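PDB 3OFJ: nodulation protein S from Bradyrhizobium sp., which probably transfers a methyl group from S-adenosylmethionine to an intermediate of Nod factor, the lipo-chitooligosaccharide signal of rhizobial nodulation. Local coordinates for residues E37-L42 and G63-K68; T104-F109 and D138-M143; G168-I173 and D196-R201; L180-R185 and A200-P205. One frame throughout, in Å; residues are numbered along the deposited sequence.

Contact 1 (E37-L42 and G63-K68)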
# COMPACT_ATOMS: atom_id res chain seq x y z
N GLU A 37 10.85 9.28 6.94
CA GLU A 37 11.69 8.30 6.24
C GLU A 37 10.85 7.22 5.53
O GLU A 37 11.13 6.81 4.39
CB GLU A 37 12.73 7.67 7.20
CG GLU A 37 13.73 6.64 6.56
CD GLU A 37 14.81 7.29 5.69
OE1 GLU A 37 15.62 8.07 6.27
OE2 GLU A 37 14.85 7.05 4.44
N ARG A 38 9.79 6.79 6.20
CA ARG A 38 8.98 5.69 5.70
C ARG A 38 8.27 6.11 4.41
O ARG A 38 8.29 5.40 3.40
CB ARG A 38 8.00 5.27 6.80
CG ARG A 38 7.22 4.02 6.51
CD ARG A 38 6.23 3.74 7.66
NE ARG A 38 5.00 4.54 7.55
CZ ARG A 38 3.99 4.24 6.74
NH1 ARG A 38 4.05 3.16 5.96
NH2 ARG A 38 2.92 5.03 6.69
N HIS A 39 7.67 7.31 4.47
CA HIS A 39 7.06 7.95 3.31
C HIS A 39 8.04 8.13 2.13
O HIS A 39 7.64 8.08 0.98
CB HIS A 39 6.46 9.28 3.75
CG HIS A 39 5.01 9.21 4.11
ND1 HIS A 39 4.12 10.23 3.85
CD2 HIS A 39 4.28 8.21 4.68
CE1 HIS A 39 2.91 9.87 4.25
NE2 HIS A 39 2.98 8.66 4.76
N THR A 40 9.32 8.32 2.44
CA THR A 40 10.33 8.60 1.43
C THR A 40 10.74 7.32 0.70
O THR A 40 10.89 7.30 -0.52
CB THR A 40 11.55 9.32 2.06
OG1 THR A 40 11.16 10.64 2.45
CG2 THR A 40 12.70 9.40 1.08
N GLN A 41 10.89 6.26 1.48
CA GLN A 41 11.13 4.92 0.96
C GLN A 41 9.94 4.44 0.13
O GLN A 41 10.10 3.95 -1.01
CB GLN A 41 11.36 3.95 2.13
CG GLN A 41 12.65 4.25 2.94
CD GLN A 41 13.92 4.22 2.06
OE1 GLN A 41 13.99 3.50 1.04
NE2 GLN A 41 14.94 5.00 2.45
N LEU A 42 8.74 4.57 0.68
CA LEU A 42 7.55 4.17 -0.06
C LEU A 42 7.52 4.86 -1.39
O LEU A 42 7.24 4.23 -2.42
CB LEU A 42 6.31 4.55 0.72
CG LEU A 42 5.89 3.40 1.63
CD1 LEU A 42 5.02 3.90 2.75
CD2 LEU A 42 5.16 2.35 0.79
N GLY A 63 -4.39 10.85 4.21
CA GLY A 63 -4.09 11.38 2.87
C GLY A 63 -2.65 11.86 2.68
O GLY A 63 -2.32 12.43 1.59
N ALA A 64 -1.80 11.66 3.71
CA ALA A 64 -0.42 12.15 3.69
C ALA A 64 0.30 11.57 2.47
O ALA A 64 0.83 12.37 1.65
CB ALA A 64 0.31 11.84 4.97
N PHE A 65 0.26 10.24 2.27
CA PHE A 65 0.96 9.59 1.15
C PHE A 65 0.30 9.87 -0.19
O PHE A 65 0.98 9.94 -1.23
CB PHE A 65 1.10 8.06 1.33
CG PHE A 65 2.05 7.45 0.36
CD1 PHE A 65 3.39 7.72 0.44
CD2 PHE A 65 1.59 6.69 -0.67
CE1 PHE A 65 4.26 7.24 -0.45
CE2 PHE A 65 2.44 6.15 -1.58
CZ PHE A 65 3.79 6.43 -1.47
N THR A 66 -1.04 10.02 -0.20
CA THR A 66 -1.75 10.13 -1.48
C THR A 66 -1.29 11.40 -2.14
O THR A 66 -1.11 11.48 -3.37
CB THR A 66 -3.24 10.23 -1.28
OG1 THR A 66 -3.70 9.08 -0.58
CG2 THR A 66 -3.91 10.29 -2.59
N GLU A 67 -1.08 12.38 -1.29
CA GLU A 67 -0.61 13.69 -1.65
C GLU A 67 0.76 13.68 -2.34
O GLU A 67 1.01 14.53 -3.16
CB GLU A 67 -0.53 14.50 -0.38
CG GLU A 67 0.04 15.84 -0.49
CD GLU A 67 -0.27 16.59 0.80
OE1 GLU A 67 0.04 15.99 1.88
OE2 GLU A 67 -0.85 17.72 0.72
N LYS A 68 1.61 12.71 -1.99
CA LYS A 68 2.94 12.60 -2.55
C LYS A 68 2.92 11.82 -3.86
O LYS A 68 3.74 12.10 -4.79
CB LYS A 68 3.85 11.91 -1.54
CG LYS A 68 4.00 12.77 -0.29
CD LYS A 68 4.72 12.02 0.81
CE LYS A 68 5.37 13.02 1.61
NZ LYS A 68 5.01 12.87 3.02
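His-39, on helix 33-47, reaches across to Ala-64, Phe-65 and Lys-68 of helix 64-69 and carries most of the contact. Its CB already comes within 3.9 Å of Lys-68 NZ, and beyond CG the ring divides its neighbours between edge and face. At the edge, ND1 accepts a hydrogen bond of 2.9 Å from Lys-68 NZ, which lies close to the ring plane. The lysine chain crosses the imidazole at about a right angle, and its bend at the last torsion (chi4 127°) turns the ammonium group to this nitrogen. A long, flexible side chain suits an exposed position from which it can reach the edge of the ring. Farther round the edge, CE1 is 3.3 Å from Ala-64 CB, a methyl small enough to let the ring in near the helix backbone. NE2, at the tip, has Phe-65 CB 4.0 Å away. One face of the imidazole is taken by Phe-65, whose CD1 stands over its centre; the rings of His-39 and Phe-65 form a T-shaped (edge-to-face) pair with planes at 77° and centroids 5.5 Å apart. The phenyl also packs inward, its CE1 3.6 Å from Leu-42 CB, so the one aromatic residue joins the buried side of the contact to the imidazole. Arg-38 and His-39 both bind S-adenosyl-L-homocysteine, as does Ala-61, and the glycine-containing turn between strand 52-58 and helix 64-69 is consistent with the first cofactor-binding motif of Rossmann-like methyltransferases.

Contact 2 (T104-F109 and D138-M143)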
# COMPACT_ATOMS: atom_id res chain seq x y z
N THR A 104 -14.35 0.80 0.34
CA THR A 104 -14.49 -0.65 0.21
C THR A 104 -13.15 -1.20 0.59
O THR A 104 -12.22 -0.44 0.75
CB THR A 104 -14.88 -1.10 -1.24
OG1 THR A 104 -15.13 -2.51 -1.23
CG2 THR A 104 -13.77 -0.86 -2.25
N ASP A 105 -13.04 -2.51 0.71
CA ASP A 105 -11.82 -3.17 1.13
C ASP A 105 -11.29 -3.98 -0.04
O ASP A 105 -11.99 -4.21 -1.00
CB ASP A 105 -12.11 -4.09 2.33
CG ASP A 105 -13.28 -5.00 2.09
OD1 ASP A 105 -14.37 -4.74 2.65
OD2 ASP A 105 -13.13 -5.94 1.26
N ILE A 106 -10.08 -4.48 0.08
CA ILE A 106 -9.46 -5.27 -0.97
C ILE A 106 -10.03 -6.70 -1.16
O ILE A 106 -9.66 -7.39 -2.13
CB ILE A 106 -7.94 -5.30 -0.77
CG1 ILE A 106 -7.22 -5.80 -2.02
CG2 ILE A 106 -7.59 -6.07 0.51
CD1 ILE A 106 -7.56 -5.06 -3.29
N LEU A 107 -10.92 -7.15 -0.29
CA LEU A 107 -11.57 -8.43 -0.53
C LEU A 107 -12.72 -8.19 -1.50
O LEU A 107 -12.93 -8.95 -2.45
CB LEU A 107 -12.10 -9.07 0.76
CG LEU A 107 -11.12 -9.36 1.92
CD1 LEU A 107 -11.85 -9.80 3.21
CD2 LEU A 107 -10.16 -10.43 1.49
N GLN A 108 -13.45 -7.11 -1.27
CA GLN A 108 -14.67 -6.86 -2.01
C GLN A 108 -14.43 -6.12 -3.31
O GLN A 108 -15.27 -6.13 -4.17
CB GLN A 108 -15.65 -6.05 -1.17
CG GLN A 108 -16.33 -6.80 -0.03
CD GLN A 108 -17.67 -6.14 0.37
OE1 GLN A 108 -18.20 -6.41 1.45
NE2 GLN A 108 -18.22 -5.28 -0.52
N PHE A 109 -13.30 -5.44 -3.46
CA PHE A 109 -13.08 -4.58 -4.59
C PHE A 109 -12.58 -5.30 -5.85
O PHE A 109 -11.76 -6.25 -5.78
CB PHE A 109 -12.03 -3.55 -4.14
CG PHE A 109 -11.58 -2.57 -5.21
CD1 PHE A 109 -12.40 -1.52 -5.63
CD2 PHE A 109 -10.33 -2.69 -5.78
CE1 PHE A 109 -11.98 -0.60 -6.63
CE2 PHE A 109 -9.88 -1.78 -6.78
CZ PHE A 109 -10.70 -0.73 -7.20
N ASP A 138 -4.30 -12.44 -3.56
CA ASP A 138 -4.79 -12.83 -4.89
C ASP A 138 -5.47 -11.70 -5.65
O ASP A 138 -5.28 -11.54 -6.87
CB ASP A 138 -5.83 -13.96 -4.82
CG ASP A 138 -5.26 -15.31 -4.41
OD1 ASP A 138 -4.05 -15.43 -4.01
OD2 ASP A 138 -6.07 -16.27 -4.49
N ASN A 139 -6.32 -10.94 -4.96
CA ASN A 139 -6.98 -9.85 -5.64
C ASN A 139 -5.94 -8.84 -6.12
O ASN A 139 -6.00 -8.44 -7.27
CB ASN A 139 -8.09 -9.24 -4.81
CG ASN A 139 -9.12 -10.28 -4.36
OD1 ASN A 139 -10.02 -9.96 -3.57
ND2 ASN A 139 -8.98 -11.54 -4.86
N MET A 140 -4.98 -8.49 -5.28
CA MET A 140 -3.92 -7.55 -5.65
C MET A 140 -3.19 -8.03 -6.89
O MET A 140 -3.04 -7.29 -7.83
CB MET A 140 -2.93 -7.39 -4.52
CG MET A 140 -3.52 -6.56 -3.41
SD MET A 140 -2.46 -6.53 -1.96
CE MET A 140 -3.68 -6.54 -0.60
N VAL A 141 -2.80 -9.29 -6.90
CA VAL A 141 -2.11 -9.90 -8.02
C VAL A 141 -2.98 -9.89 -9.30
O VAL A 141 -2.46 -9.62 -10.38
CB VAL A 141 -1.60 -11.34 -7.64
CG1 VAL A 141 -0.88 -11.99 -8.79
CG2 VAL A 141 -0.68 -11.28 -6.44
N LYS A 142 -4.27 -10.18 -9.16
CA LYS A 142 -5.25 -10.16 -10.24
C LYS A 142 -5.42 -8.79 -10.90
O LYS A 142 -6.08 -8.64 -11.97
CB LYS A 142 -6.62 -10.57 -9.71
CG LYS A 142 -6.93 -12.06 -9.73
CD LYS A 142 -8.23 -12.44 -8.94
CE LYS A 142 -9.51 -11.83 -9.55
NZ LYS A 142 -10.74 -12.16 -8.76
N MET A 143 -4.89 -7.75 -10.26
CA MET A 143 -5.19 -6.42 -10.73
C MET A 143 -3.93 -5.72 -11.14
O MET A 143 -3.99 -4.54 -11.54
CB MET A 143 -5.89 -5.62 -9.65
CG MET A 143 -7.16 -6.21 -9.19
SD MET A 143 -8.04 -5.04 -8.12
CE MET A 143 -7.07 -5.05 -6.62
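In the S-adenosyl-L-homocysteine site, the loop after strand 99-102 supplies two residues that bind it, Asp-105 and Ile-106, and Ile-106 backs onto Asn-139 and Met-140 of helix 130-142 and Met-143 after them. Ile-106 holds CG1 anti to its own nitrogen (chi1 -166°), which sends that branch toward the helix. CG1 rests 3.9 Å from Met-140 CE, the two chains crossing at about a right angle, while CD1 slides past Met-143 and comes within 3.4 Å of its CE. Methionine suits both positions because an unbranched, flexible chain can bend to follow the shape of a branched neighbour; Met-140 and Met-143 each bend at the third torsion. The sulfur of Met-143 also makes a Met-aromatic contact with Phe-109, SD lying 4.0 Å from CE2 and approaching the ring obliquely. Asn-139 sets its CB 3.6 Å from Ile-106 O. Within the loop, Asp-105 OD2 accepts from Gln-108 N at 2.8 Å, an Asx motif that ties the turn carrying them to itself. An alanine in place of Ile-106 would probably take away the branch that Met-140 CE and Met-143 CE rest on, opening a gap between the turn and the helix. Ile-58 and Ile-79, from strands 52-58 and 73-79, extend the hydrophobic setting around Ile-106. Across the contact the side chains meet chiefly by apolar and sulfur-aromatic packing, which depends on shape more than direction, whereas the Asp-105 carboxylate helps to set the form of the turn from within.

Contact 3 (G168-I173 and D196-R201)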
# COMPACT_ATOMS: atom_id res chain seq x y z
N GLY A 168 1.81 -9.65 9.84
CA GLY A 168 2.35 -8.44 9.24
C GLY A 168 3.40 -8.73 8.19
O GLY A 168 3.37 -9.77 7.53
N ALA A 169 4.36 -7.82 8.07
CA ALA A 169 5.31 -7.77 6.95
C ALA A 169 5.88 -9.09 6.46
O ALA A 169 5.85 -9.35 5.27
CB ALA A 169 6.42 -6.78 7.23
N GLU A 170 6.43 -9.92 7.33
CA GLU A 170 7.17 -11.12 6.86
C GLU A 170 6.25 -12.22 6.28
O GLU A 170 6.61 -12.87 5.29
CB GLU A 170 8.07 -11.70 7.96
CG GLU A 170 9.21 -10.78 8.43
CD GLU A 170 8.83 -9.89 9.63
OE1 GLU A 170 7.64 -9.50 9.78
OE2 GLU A 170 9.74 -9.58 10.44
N THR A 171 5.09 -12.40 6.90
CA THR A 171 4.09 -13.37 6.46
C THR A 171 3.50 -12.95 5.13
O THR A 171 3.39 -13.76 4.21
CB THR A 171 2.95 -13.55 7.47
OG1 THR A 171 3.50 -13.66 8.79
CG2 THR A 171 2.15 -14.82 7.16
N VAL A 172 3.12 -11.69 5.03
CA VAL A 172 2.63 -11.13 3.76
C VAL A 172 3.71 -11.22 2.69
O VAL A 172 3.42 -11.52 1.53
CB VAL A 172 2.12 -9.68 3.93
CG1 VAL A 172 1.62 -9.14 2.63
CG2 VAL A 172 1.00 -9.63 4.92
N ILE A 173 4.96 -10.99 3.07
CA ILE A 173 6.02 -11.00 2.08
C ILE A 173 6.31 -12.41 1.63
O ILE A 173 6.82 -12.61 0.54
CB ILE A 173 7.30 -10.27 2.55
CG1 ILE A 173 7.17 -8.77 2.23
CG2 ILE A 173 8.50 -10.80 1.81
CD1 ILE A 173 7.92 -7.82 3.19
N ASP A 196 9.06 0.61 13.58
CA ASP A 196 10.04 -0.29 13.01
C ASP A 196 9.23 -1.06 12.00
O ASP A 196 8.20 -1.65 12.37
CB ASP A 196 10.61 -1.25 14.07
N CYS A 197 9.66 -1.04 10.74
CA CYS A 197 8.87 -1.62 9.63
C CYS A 197 9.64 -1.99 8.34
O CYS A 197 10.79 -1.62 8.13
CB CYS A 197 7.57 -0.80 9.34
SG CYS A 197 7.70 0.64 8.28
N LEU A 198 9.00 -2.79 7.50
CA LEU A 198 9.70 -3.34 6.39
C LEU A 198 8.91 -3.11 5.11
O LEU A 198 7.70 -3.29 5.08
CB LEU A 198 9.90 -4.81 6.65
CG LEU A 198 10.11 -5.77 5.48
CD1 LEU A 198 11.21 -5.37 4.50
CD2 LEU A 198 10.32 -7.20 6.06
N LEU A 199 9.61 -2.70 4.05
CA LEU A 199 8.98 -2.39 2.79
C LEU A 199 9.62 -3.25 1.73
O LEU A 199 10.78 -3.47 1.76
CB LEU A 199 9.15 -0.88 2.43
CG LEU A 199 9.27 0.14 3.57
CD1 LEU A 199 9.42 1.46 3.00
CD2 LEU A 199 8.08 0.14 4.55
N ALA A 200 8.86 -3.71 0.77
CA ALA A 200 9.44 -4.52 -0.28
C ALA A 200 8.74 -4.18 -1.57
O ALA A 200 7.60 -3.73 -1.55
CB ALA A 200 9.25 -6.00 0.03
N ARG A 201 9.39 -4.43 -2.70
CA ARG A 201 8.84 -4.03 -3.95
C ARG A 201 8.91 -5.24 -4.83
O ARG A 201 9.96 -5.81 -5.01
CB ARG A 201 9.60 -2.84 -4.51
CG ARG A 201 9.48 -2.62 -6.01
CD ARG A 201 9.82 -1.21 -6.32
NE ARG A 201 9.48 -0.91 -7.70
CZ ARG A 201 10.34 -1.01 -8.71
NH1 ARG A 201 11.60 -1.40 -8.49
NH2 ARG A 201 9.94 -0.73 -9.95
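Ile-173 and Leu-198 are turned to meet each other: the isoleucine sets CG1 beside its backbone nitrogen (chi1 -86°) and extends it to CD1, and the leucine has CG anti to its own nitrogen (chi1 156°). The two side chains therefore approach tip to tip, and Ile-173 CD1 comes to 3.8 Å from Leu-198 CG. The same methyl lies 3.9 Å from Ala-200 CB, two residues farther along the strand and on the same face. One turn earlier in the helix, Ala-169 sets its CB 4.0 Å from Leu-198 CB. Two of the pairs set a small residue against a large one, Ala-169 against Leu-198 and Ala-200 against Ile-173, and the alanines let the segments come close. Glu-170 touches Leu-198 CD2 only with its aliphatic CG, at 4.4 Å, while its carboxylate accepts from Asp-157 N. No hydrogen bond links the segments, as expected when a helix lies on a sheet. The axes of the two short segments run nearly alongside each other, 20° apart in direction and 9.4 Å at closest approach. Gly-168 takes the N-cap position, and its N is hydrogen-bonded to Asp-157 OD1. Helix 169-179 lies against strand 197-203 and also touches its neighbours in the sheet, Ala-169 meeting Phe-152 of strand 148-155 and Ile-173 meeting Arg-185 of strand 181-187, whereas Leu-199, pointing away from this helix, packs on Gln-41 of helix 33-47.

Contact 4 (L180-R185 and A200-P205)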
# COMPACT_ATOMS: atom_id res chain seq x y z
N LEU A 180 4.64 -13.25 -7.04
CA LEU A 180 5.37 -12.12 -7.58
C LEU A 180 6.89 -12.22 -7.35
O LEU A 180 7.36 -13.01 -6.52
CB LEU A 180 4.85 -10.86 -6.89
CG LEU A 180 3.39 -10.43 -7.06
CD1 LEU A 180 3.12 -9.09 -6.33
CD2 LEU A 180 3.03 -10.32 -8.53
N THR A 181 7.65 -11.44 -8.11
CA THR A 181 9.10 -11.36 -7.93
C THR A 181 9.46 -10.15 -7.04
O THR A 181 9.31 -8.98 -7.44
CB THR A 181 9.86 -11.23 -9.31
OG1 THR A 181 9.52 -12.32 -10.18
CG2 THR A 181 11.37 -11.19 -9.13
N GLU A 182 9.93 -10.44 -5.83
CA GLU A 182 10.59 -9.42 -5.04
C GLU A 182 11.74 -8.81 -5.85
O GLU A 182 12.59 -9.54 -6.39
CB GLU A 182 11.13 -10.02 -3.75
CG GLU A 182 12.00 -9.06 -3.04
CD GLU A 182 11.93 -9.19 -1.54
OE1 GLU A 182 11.03 -9.89 -1.03
OE2 GLU A 182 12.78 -8.57 -0.87
N VAL A 183 11.76 -7.49 -5.95
CA VAL A 183 12.82 -6.75 -6.65
C VAL A 183 13.80 -6.12 -5.65
O VAL A 183 14.98 -5.99 -5.93
CB VAL A 183 12.23 -5.62 -7.50
CG1 VAL A 183 13.33 -4.72 -8.04
CG2 VAL A 183 11.42 -6.18 -8.64
N GLU A 184 13.29 -5.73 -4.49
CA GLU A 184 14.02 -4.88 -3.57
C GLU A 184 13.28 -4.83 -2.25
O GLU A 184 12.06 -5.02 -2.19
CB GLU A 184 14.07 -3.46 -4.14
CG GLU A 184 15.10 -2.54 -3.51
CD GLU A 184 14.98 -1.12 -4.02
OE1 GLU A 184 14.31 -0.86 -5.07
OE2 GLU A 184 15.53 -0.26 -3.33
N ARG A 185 14.03 -4.57 -1.18
CA ARG A 185 13.41 -4.25 0.10
C ARG A 185 14.23 -3.23 0.87
O ARG A 185 15.39 -3.00 0.57
CB ARG A 185 13.17 -5.52 0.94
CG ARG A 185 14.39 -6.04 1.68
CD ARG A 185 13.98 -7.12 2.68
NE ARG A 185 13.26 -8.21 2.02
CZ ARG A 185 12.65 -9.21 2.64
NH1 ARG A 185 12.64 -9.27 3.97
NH2 ARG A 185 12.02 -10.16 1.93
N ALA A 200 8.86 -3.71 0.77
CA ALA A 200 9.44 -4.52 -0.28
C ALA A 200 8.74 -4.18 -1.57
O ALA A 200 7.60 -3.73 -1.55
CB ALA A 200 9.25 -6.00 0.03
N ARG A 201 9.39 -4.43 -2.70
CA ARG A 201 8.84 -4.03 -3.95
C ARG A 201 8.91 -5.24 -4.83
O ARG A 201 9.96 -5.81 -5.01
CB ARG A 201 9.60 -2.84 -4.51
CG ARG A 201 9.48 -2.62 -6.01
CD ARG A 201 9.82 -1.21 -6.32
NE ARG A 201 9.48 -0.91 -7.70
CZ ARG A 201 10.34 -1.01 -8.71
NH1 ARG A 201 11.60 -1.40 -8.49
NH2 ARG A 201 9.94 -0.73 -9.95
N PHE A 202 7.75 -5.62 -5.37
CA PHE A 202 7.60 -6.79 -6.20
C PHE A 202 7.23 -6.33 -7.60
O PHE A 202 6.57 -5.28 -7.78
CB PHE A 202 6.50 -7.70 -5.60
CG PHE A 202 6.83 -8.20 -4.22
CD1 PHE A 202 7.46 -9.40 -4.04
CD2 PHE A 202 6.53 -7.44 -3.11
CE1 PHE A 202 7.80 -9.84 -2.76
CE2 PHE A 202 6.87 -7.88 -1.83
CZ PHE A 202 7.50 -9.07 -1.66
N ARG A 203 7.67 -7.12 -8.58
CA ARG A 203 7.28 -6.98 -9.99
C ARG A 203 6.30 -8.08 -10.32
O ARG A 203 6.40 -9.21 -9.81
CB ARG A 203 8.51 -7.14 -10.87
CG ARG A 203 8.36 -6.98 -12.39
CD ARG A 203 9.79 -6.90 -13.05
NE ARG A 203 10.72 -6.03 -12.27
CZ ARG A 203 11.05 -4.77 -12.57
NH1 ARG A 203 10.60 -4.17 -13.68
NH2 ARG A 203 11.86 -4.08 -11.75
N ASN A 204 5.34 -7.79 -11.18
CA ASN A 204 4.51 -8.84 -11.67
C ASN A 204 5.15 -9.36 -12.96
O ASN A 204 5.22 -8.59 -13.94
CB ASN A 204 3.11 -8.33 -11.94
CG ASN A 204 2.18 -9.41 -12.47
OD1 ASN A 204 2.30 -10.59 -12.10
ND2 ASN A 204 1.25 -9.01 -13.32
N PRO A 205 5.64 -10.62 -12.98
CA PRO A 205 6.20 -11.20 -14.21
C PRO A 205 5.18 -11.25 -15.39
O PRO A 205 4.07 -11.84 -15.27
CB PRO A 205 6.60 -12.61 -13.77
CG PRO A 205 5.76 -12.88 -12.56
CD PRO A 205 5.72 -11.59 -11.86
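The Phe-202 ring and the Glu-182 carboxylate stand nearly perpendicular, planes 80° apart, with Glu-182 CB 3.5 Å from Phe-202 CE1. Along its edge the guanidinium of Arg-185 grips that carboxylate side-on, NE giving OE2 a bond of 3.0 Å on its syn lone pair and NH2 reaching OE1. At the edge of another guanidinium, that of Arg-203, lies Val-183 CG2. The backbones pair as an antiparallel hairpin of strands 181-187 and 197-203: Thr-181 and Arg-203 exchange two hydrogen bonds, and Arg-201 N donates to Glu-184 O at 2.8 Å. Between these pairs Val-183 and Glu-184 both face Arg-201, a classic beta bulge in which Arg-201 O takes a straight 2.6 Å bond from Val-183 N and a weak one from Glu-184 N. A lysine in place of Glu-182 would probably set two like charges together and leave the Arg-185 guanidinium without its mate, free to turn. Leu-180 crosses Phe-202 at about a right angle, Leu-180 CD1 3.7 Å from Phe-202 CB, an apolar pair suited to two buried residues. Facing the other way, Glu-184 forms its salt bridge with Arg-44 of helix 33-47, and Arg-201 runs extended beside Val-183.

How the contacts relate
Contact 3 is the most buried and is wholly apolar across its segments; the others are partly buried and mix chemistries. Contacts 3 and 4 share Ala-200 and Arg-201 on strand 197-203, one laying a helix on that strand, the other pairing it with the outermost strand 181-187 by backbone bonds. Helix 33-47 of contact 1 lies on the other face of that strand, where Arg-38 packs on Cys-197 of contact 3. Contact 2 stands across the chain's centre from contact 1, about 22 Å between centres, yet both hold residues that bind S-adenosyl-L-homocysteine; contact 1 adds a polar bond and an aromatic pair, contact 2 methionine packing. Val-141 lightly joins contact 2 to Leu-180 of contact 4.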